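Local atomic coordinates of surface glycoprotein (Trypanosoma brucei, PDB entry 5KLH), a protein that is a procyclic-stage surface antigen of unknown biochemical function whose bilobed ectodomain, the part described here, may serve as a sensor at the parasite membrane. Residues 121-124 with 125-129; 114-117 with 118-122. All coordinates share one frame; numbering follows the deposited sequence.

Contact 1. Residues 121-124 with 125-129; sequences QFRN and KCYSQ. With SO4 (sulfate ion), chain C.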
loop_
_atom_site.group_PDB
_atom_site.type_symbol
_atom_site.label_atom_id
_atom_site.label_comp_id
_atom_site.label_asym_id
_atom_site.label_seq_id
_atom_site.Cartn_x
_atom_site.Cartn_y
_atom_site.Cartn_z
ATOM N N GLN A 121 0.756 -18.907 -20.120
ATOM C CA GLN A 121 0.129 -19.220 -18.842
ATOM C C GLN A 121 -0.329 -17.943 -18.133
ATOM O O GLN A 121 -1.453 -17.866 -17.628
ATOM C CB GLN A 121 1.100 -20.008 -17.953
ATOM C CG GLN A 121 0.491 -20.512 -16.660
ATOM C CD GLN A 121 1.393 -21.509 -15.941
ATOM O OE1 GLN A 121 2.556 -21.698 -16.312
ATOM N NE2 GLN A 121 0.853 -22.158 -14.913
ATOM N N PHE A 122 0.547 -16.942 -18.121
ATOM C CA PHE A 122 0.254 -15.654 -17.505
ATOM C C PHE A 122 -0.930 -14.969 -18.177
ATOM O O PHE A 122 -1.762 -14.353 -17.507
ATOM C CB PHE A 122 1.496 -14.753 -17.573
ATOM C CG PHE A 122 1.336 -13.429 -16.868
ATOM C CD1 PHE A 122 1.549 -13.328 -15.500
ATOM C CD2 PHE A 122 1.005 -12.279 -17.583
ATOM C CE1 PHE A 122 1.423 -12.108 -14.847
ATOM C CE2 PHE A 122 0.870 -11.058 -16.937
ATOM C CZ PHE A 122 1.082 -10.968 -15.569
ATOM N N ARG A 123 -1.000 -15.072 -19.498
ATOM C CA ARG A 123 -2.099 -14.480 -20.254
ATOM C C ARG A 123 -3.415 -15.191 -19.943
ATOM O O ARG A 123 -4.447 -14.546 -19.712
ATOM C CB ARG A 123 -1.786 -14.522 -21.752
ATOM C CG ARG A 123 -2.910 -14.075 -22.675
ATOM C CD ARG A 123 -2.362 -13.826 -24.074
ATOM N NE ARG A 123 -1.681 -15.005 -24.614
ATOM C CZ ARG A 123 -0.786 -14.985 -25.602
ATOM N NH1 ARG A 123 -0.438 -13.840 -26.180
ATOM N NH2 ARG A 123 -0.234 -16.121 -26.014
ATOM N N ASN A 124 -3.377 -16.521 -19.915
ATOM C CA ASN A 124 -4.572 -17.295 -19.589
ATOM C C ASN A 124 -5.021 -17.024 -18.164
ATOM O O ASN A 124 -6.220 -17.003 -17.875
ATOM C CB ASN A 124 -4.329 -18.797 -19.783
ATOM C CG ASN A 124 -4.144 -19.184 -21.243
ATOM O OD1 ASN A 124 -4.574 -18.473 -22.153
ATOM N ND2 ASN A 124 -3.502 -20.330 -21.469
ATOM N N LYS A 125 -4.055 -16.810 -17.275
ATOM C CA LYS A 125 -4.354 -16.528 -15.877
ATOM C C LYS A 125 -5.090 -15.199 -15.753
ATOM O O LYS A 125 -6.037 -15.060 -14.970
ATOM C CB LYS A 125 -3.071 -16.510 -15.043
ATOM C CG LYS A 125 -3.297 -16.229 -13.568
ATOM C CD LYS A 125 -2.132 -16.705 -12.711
ATOM C CE LYS A 125 -2.421 -16.478 -11.236
ATOM N NZ LYS A 125 -2.668 -15.040 -10.929
ATOM N N CYS A 126 -4.640 -14.225 -16.532
ATOM C CA CYS A 126 -5.271 -12.915 -16.550
ATOM C C CYS A 126 -6.773 -13.019 -16.806
ATOM O O CYS A 126 -7.582 -12.511 -16.025
ATOM C CB CYS A 126 -4.628 -12.040 -17.611
ATOM S SG CYS A 126 -5.383 -10.414 -17.721
ATOM N N TYR A 127 -7.133 -13.696 -17.892
ATOM C CA TYR A 127 -8.534 -13.881 -18.249
ATOM C C TYR A 127 -9.316 -14.635 -17.174
ATOM O O TYR A 127 -10.478 -14.330 -16.919
ATOM C CB TYR A 127 -8.638 -14.596 -19.590
ATOM C CG TYR A 127 -8.288 -13.695 -20.747
ATOM C CD1 TYR A 127 -9.110 -12.631 -21.084
ATOM C CD2 TYR A 127 -7.137 -13.898 -21.491
ATOM C CE1 TYR A 127 -8.799 -11.790 -22.144
ATOM C CE2 TYR A 127 -6.817 -13.068 -22.560
ATOM C CZ TYR A 127 -7.653 -12.013 -22.881
ATOM O OH TYR A 127 -7.330 -11.191 -23.941
ATOM N N SER A 128 -8.677 -15.603 -16.530
ATOM C CA SER A 128 -9.331 -16.336 -15.455
ATOM C C SER A 128 -9.621 -15.432 -14.250
ATOM O O SER A 128 -10.525 -15.705 -13.461
ATOM C CB SER A 128 -8.475 -17.533 -15.032
ATOM O OG SER A 128 -9.190 -18.383 -14.147
ATOM N N GLN A 129 -8.857 -14.353 -14.118
ATOM C CA GLN A 129 -9.012 -13.439 -12.989
ATOM C C GLN A 129 -9.902 -12.264 -13.360
ATOM O O GLN A 129 -10.026 -11.304 -12.598
ATOM C CB GLN A 129 -7.646 -12.933 -12.511
ATOM C CG GLN A 129 -6.757 -14.021 -11.927
ATOM C CD GLN A 129 -5.357 -13.526 -11.583
ATOM O OE1 GLN A 129 -4.754 -13.978 -10.607
ATOM N NE2 GLN A 129 -4.827 -12.611 -12.395
HETATM S S SO4 C . -4.634 -11.397 -26.613
HETATM O O1 SO4 C . -3.994 -12.343 -27.519
HETATM O O2 SO4 C . -5.279 -12.131 -25.521
HETATM O O3 SO4 C . -3.604 -10.493 -26.106
HETATM O O4 SO4 C . -5.652 -10.617 -27.321
#
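Residues 121-128 form the last turns of helix 116-128, and Gln129 follows it; Lys125 N donates to Gln121 O at 2.8 Å, Cys126 N to Phe122 O at 3.0 Å and Ser128 N to Asn124 O at 3.1 Å, while the bond from Tyr127 N to Arg123 O is weak at 3.4 Å. One turn apart, Arg123 and Tyr127 lie side by side and point the same way, their guanidinium and ring planes 31° apart. The aliphatic part of Arg123 makes the touch, CG sitting 4.0 Å from Tyr127 CE2. Arg123 CG stands anti to its backbone N (chi1 174°), and a bend at chi3 turns the guanidinium off the line of the chain; NH1 is hydrogen-bonded to Thr135 OG1 of strand 132-135. Tyr127 OH donates to sulfate O2 at 2.8 Å, and that oxygen lies at the ring edge, in its plane; Arg123 CD is 3.7 Å from the same O2. The sulfate, probably from the crystallisation liquor, is also hydrogen-bonded to Thr135 OG1. This is i to i+4 packing on a helix whose side chains rest on Tyr133 of strand 132-135, with Cys126 disulfide-bonded to Cys149 of strand 145-164. Gln129 is the first residue to leave helical geometry, and its backbone N donates to Cys126 O at 2.9 Å.

Contact 2. Residues 114-117 with 118-122; sequences DCQE and KHEQF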
loop_
_atom_site.group_PDB
_atom_site.type_symbol
_atom_site.label_atom_id
_atom_site.label_comp_id
_atom_site.label_asym_id
_atom_site.label_seq_id
_atom_site.Cartn_x
_atom_site.Cartn_y
_atom_site.Cartn_z
ATOM N N ASP A 114 13.382 -18.172 -24.885
ATOM C CA ASP A 114 12.178 -17.344 -24.864
ATOM C C ASP A 114 11.237 -17.831 -23.774
ATOM O O ASP A 114 11.359 -18.959 -23.300
ATOM C CB ASP A 114 11.478 -17.356 -26.227
ATOM C CG ASP A 114 10.916 -18.715 -26.578
ATOM O OD1 ASP A 114 9.875 -19.103 -26.000
ATOM O OD2 ASP A 114 11.522 -19.401 -27.430
ATOM N N CYS A 115 10.292 -16.980 -23.386
ATOM C CA CYS A 115 9.345 -17.322 -22.327
ATOM C C CYS A 115 7.938 -17.606 -22.817
ATOM O O CYS A 115 6.976 -17.363 -22.087
ATOM C CB CYS A 115 9.257 -16.187 -21.308
ATOM S SG CYS A 115 10.788 -15.763 -20.513
ATOM N N GLN A 116 7.798 -18.118 -24.035
ATOM C CA GLN A 116 6.465 -18.262 -24.611
ATOM C C GLN A 116 5.505 -19.074 -23.749
ATOM O O GLN A 116 4.368 -18.656 -23.540
ATOM C CB GLN A 116 6.557 -18.873 -26.008
ATOM C CG GLN A 116 7.080 -17.894 -27.047
ATOM C CD GLN A 116 6.853 -18.381 -28.460
ATOM O OE1 GLN A 116 5.719 -18.657 -28.856
ATOM N NE2 GLN A 116 7.929 -18.484 -29.231
ATOM N N GLU A 117 5.946 -20.223 -23.240
ATOM C CA GLU A 117 5.028 -21.051 -22.456
ATOM C C GLU A 117 4.565 -20.349 -21.177
ATOM O O GLU A 117 3.382 -20.384 -20.846
ATOM C CB GLU A 117 5.657 -22.401 -22.101
ATOM C CG GLU A 117 4.749 -23.252 -21.206
ATOM C CD GLU A 117 5.276 -24.663 -20.989
ATOM O OE1 GLU A 117 6.511 -24.844 -21.000
ATOM O OE2 GLU A 117 4.452 -25.587 -20.808
ATOM N N LYS A 118 5.497 -19.730 -20.456
ATOM C CA LYS A 118 5.154 -19.030 -19.226
ATOM C C LYS A 118 4.307 -17.792 -19.510
ATOM O O LYS A 118 3.420 -17.467 -18.725
ATOM C CB LYS A 118 6.411 -18.629 -18.446
ATOM C CG LYS A 118 7.124 -19.793 -17.790
ATOM C CD LYS A 118 6.288 -20.397 -16.688
ATOM C CE LYS A 118 7.136 -21.360 -15.868
ATOM N NZ LYS A 118 8.505 -20.794 -15.648
ATOM N N HIS A 119 4.578 -17.117 -20.623
ATOM C CA HIS A 119 3.772 -15.960 -21.021
ATOM C C HIS A 119 2.333 -16.395 -21.297
ATOM O O HIS A 119 1.380 -15.762 -20.827
ATOM C CB HIS A 119 4.373 -15.278 -22.251
ATOM C CG HIS A 119 3.636 -14.045 -22.671
ATOM N ND1 HIS A 119 3.376 -13.747 -23.991
ATOM C CD2 HIS A 119 3.096 -13.038 -21.943
ATOM C CE1 HIS A 119 2.711 -12.605 -24.058
ATOM N NE2 HIS A 119 2.528 -12.157 -22.829
ATOM N N GLU A 120 2.185 -17.482 -22.050
ATOM C CA GLU A 120 0.869 -18.027 -22.376
ATOM C C GLU A 120 0.075 -18.340 -21.112
ATOM O O GLU A 120 -1.123 -18.075 -21.034
ATOM C CB GLU A 120 1.011 -19.288 -23.234
ATOM C CG GLU A 120 1.425 -19.026 -24.674
ATOM C CD GLU A 120 2.010 -20.260 -25.346
ATOM O OE1 GLU A 120 1.965 -21.348 -24.737
ATOM O OE2 GLU A 120 2.524 -20.137 -26.480
ATOM N N GLN A 121 0.756 -18.907 -20.120
ATOM C CA GLN A 121 0.129 -19.220 -18.842
ATOM C C GLN A 121 -0.329 -17.943 -18.133
ATOM O O GLN A 121 -1.453 -17.866 -17.628
ATOM C CB GLN A 121 1.100 -20.008 -17.953
ATOM C CG GLN A 121 0.491 -20.512 -16.660
ATOM C CD GLN A 121 1.393 -21.509 -15.941
ATOM O OE1 GLN A 121 2.556 -21.698 -16.312
ATOM N NE2 GLN A 121 0.853 -22.158 -14.913
ATOM N N PHE A 122 0.547 -16.942 -18.121
ATOM C CA PHE A 122 0.254 -15.654 -17.505
ATOM C C PHE A 122 -0.930 -14.969 -18.177
ATOM O O PHE A 122 -1.762 -14.353 -17.507
ATOM C CB PHE A 122 1.496 -14.753 -17.573
ATOM C CG PHE A 122 1.336 -13.429 -16.868
ATOM C CD1 PHE A 122 1.549 -13.328 -15.500
ATOM C CD2 PHE A 122 1.005 -12.279 -17.583
ATOM C CE1 PHE A 122 1.423 -12.108 -14.847
ATOM C CE2 PHE A 122 0.870 -11.058 -16.937
ATOM C CZ PHE A 122 1.082 -10.968 -15.569
HETATM O O HOH W 1 3.268 -17.742 -27.314
#
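Gln116 and Glu120, one turn apart on helix 116-128, reach out on the same flank, and a water joins their ends. It donates to both Gln116 OE1, at 3.0 Å, and Glu120 OE2, at 2.6 Å, so two acceptors 4.2 Å apart are bridged rather than left facing each other. Glu120 starts with CG beside its own backbone N (chi1 -73°), which lays the chain back over the preceding turn: CG comes within 3.2 Å of Gln116 O, the carbonyl that also accepts from Glu120 N at 2.9 Å. Glu117 runs outward as an extended chain, and the two like charges are not in contact, Glu117 OE2 lying 6.3 Å from Glu120 OE1.

The start of the helix is shaped by two residues. Asp114 OD1 accepts from Gln116 N at 3.0 Å through its anti lone pair, an Asx turn just ahead of the first helical residue, and Cys115 holds the N-cap position. His119 N donates to Cys115 O at 2.8 Å.

His119 leaves on the buried side, where its NE2 is hydrogen-bonded to Tyr133 OH and its ring meets those of Tyr133 and Phe99. The Cys115-Cys101 disulfide ties the helix start to the segment just after strand 85-100, and His119 and Phe122 rest on strand 132-135.

Contacts 1 and 2 are successive lengths of one helix, 116-128, with centres 11 Å apart; Gln121 and Phe122 belong to both. Contact 2 covers the N-terminal end and contact 1 the C-terminal end, and each holds one half-cystine: one disulfide leaves from the N-cap residue Cys115 and the other from Cys126 in the last turn. Between them Tyr133 of strand 132-135 is a common neighbour, touched by His119 from contact 2, by Arg123 and Tyr127 from contact 1, and by the shared Phe122. Both contacts lie far from the chain's centre, about 24 Å for the centre of contact 1 and 28 Å for that of contact 2, probably in the lobe away from the terminal helices. The sulfate sits beside contact 1.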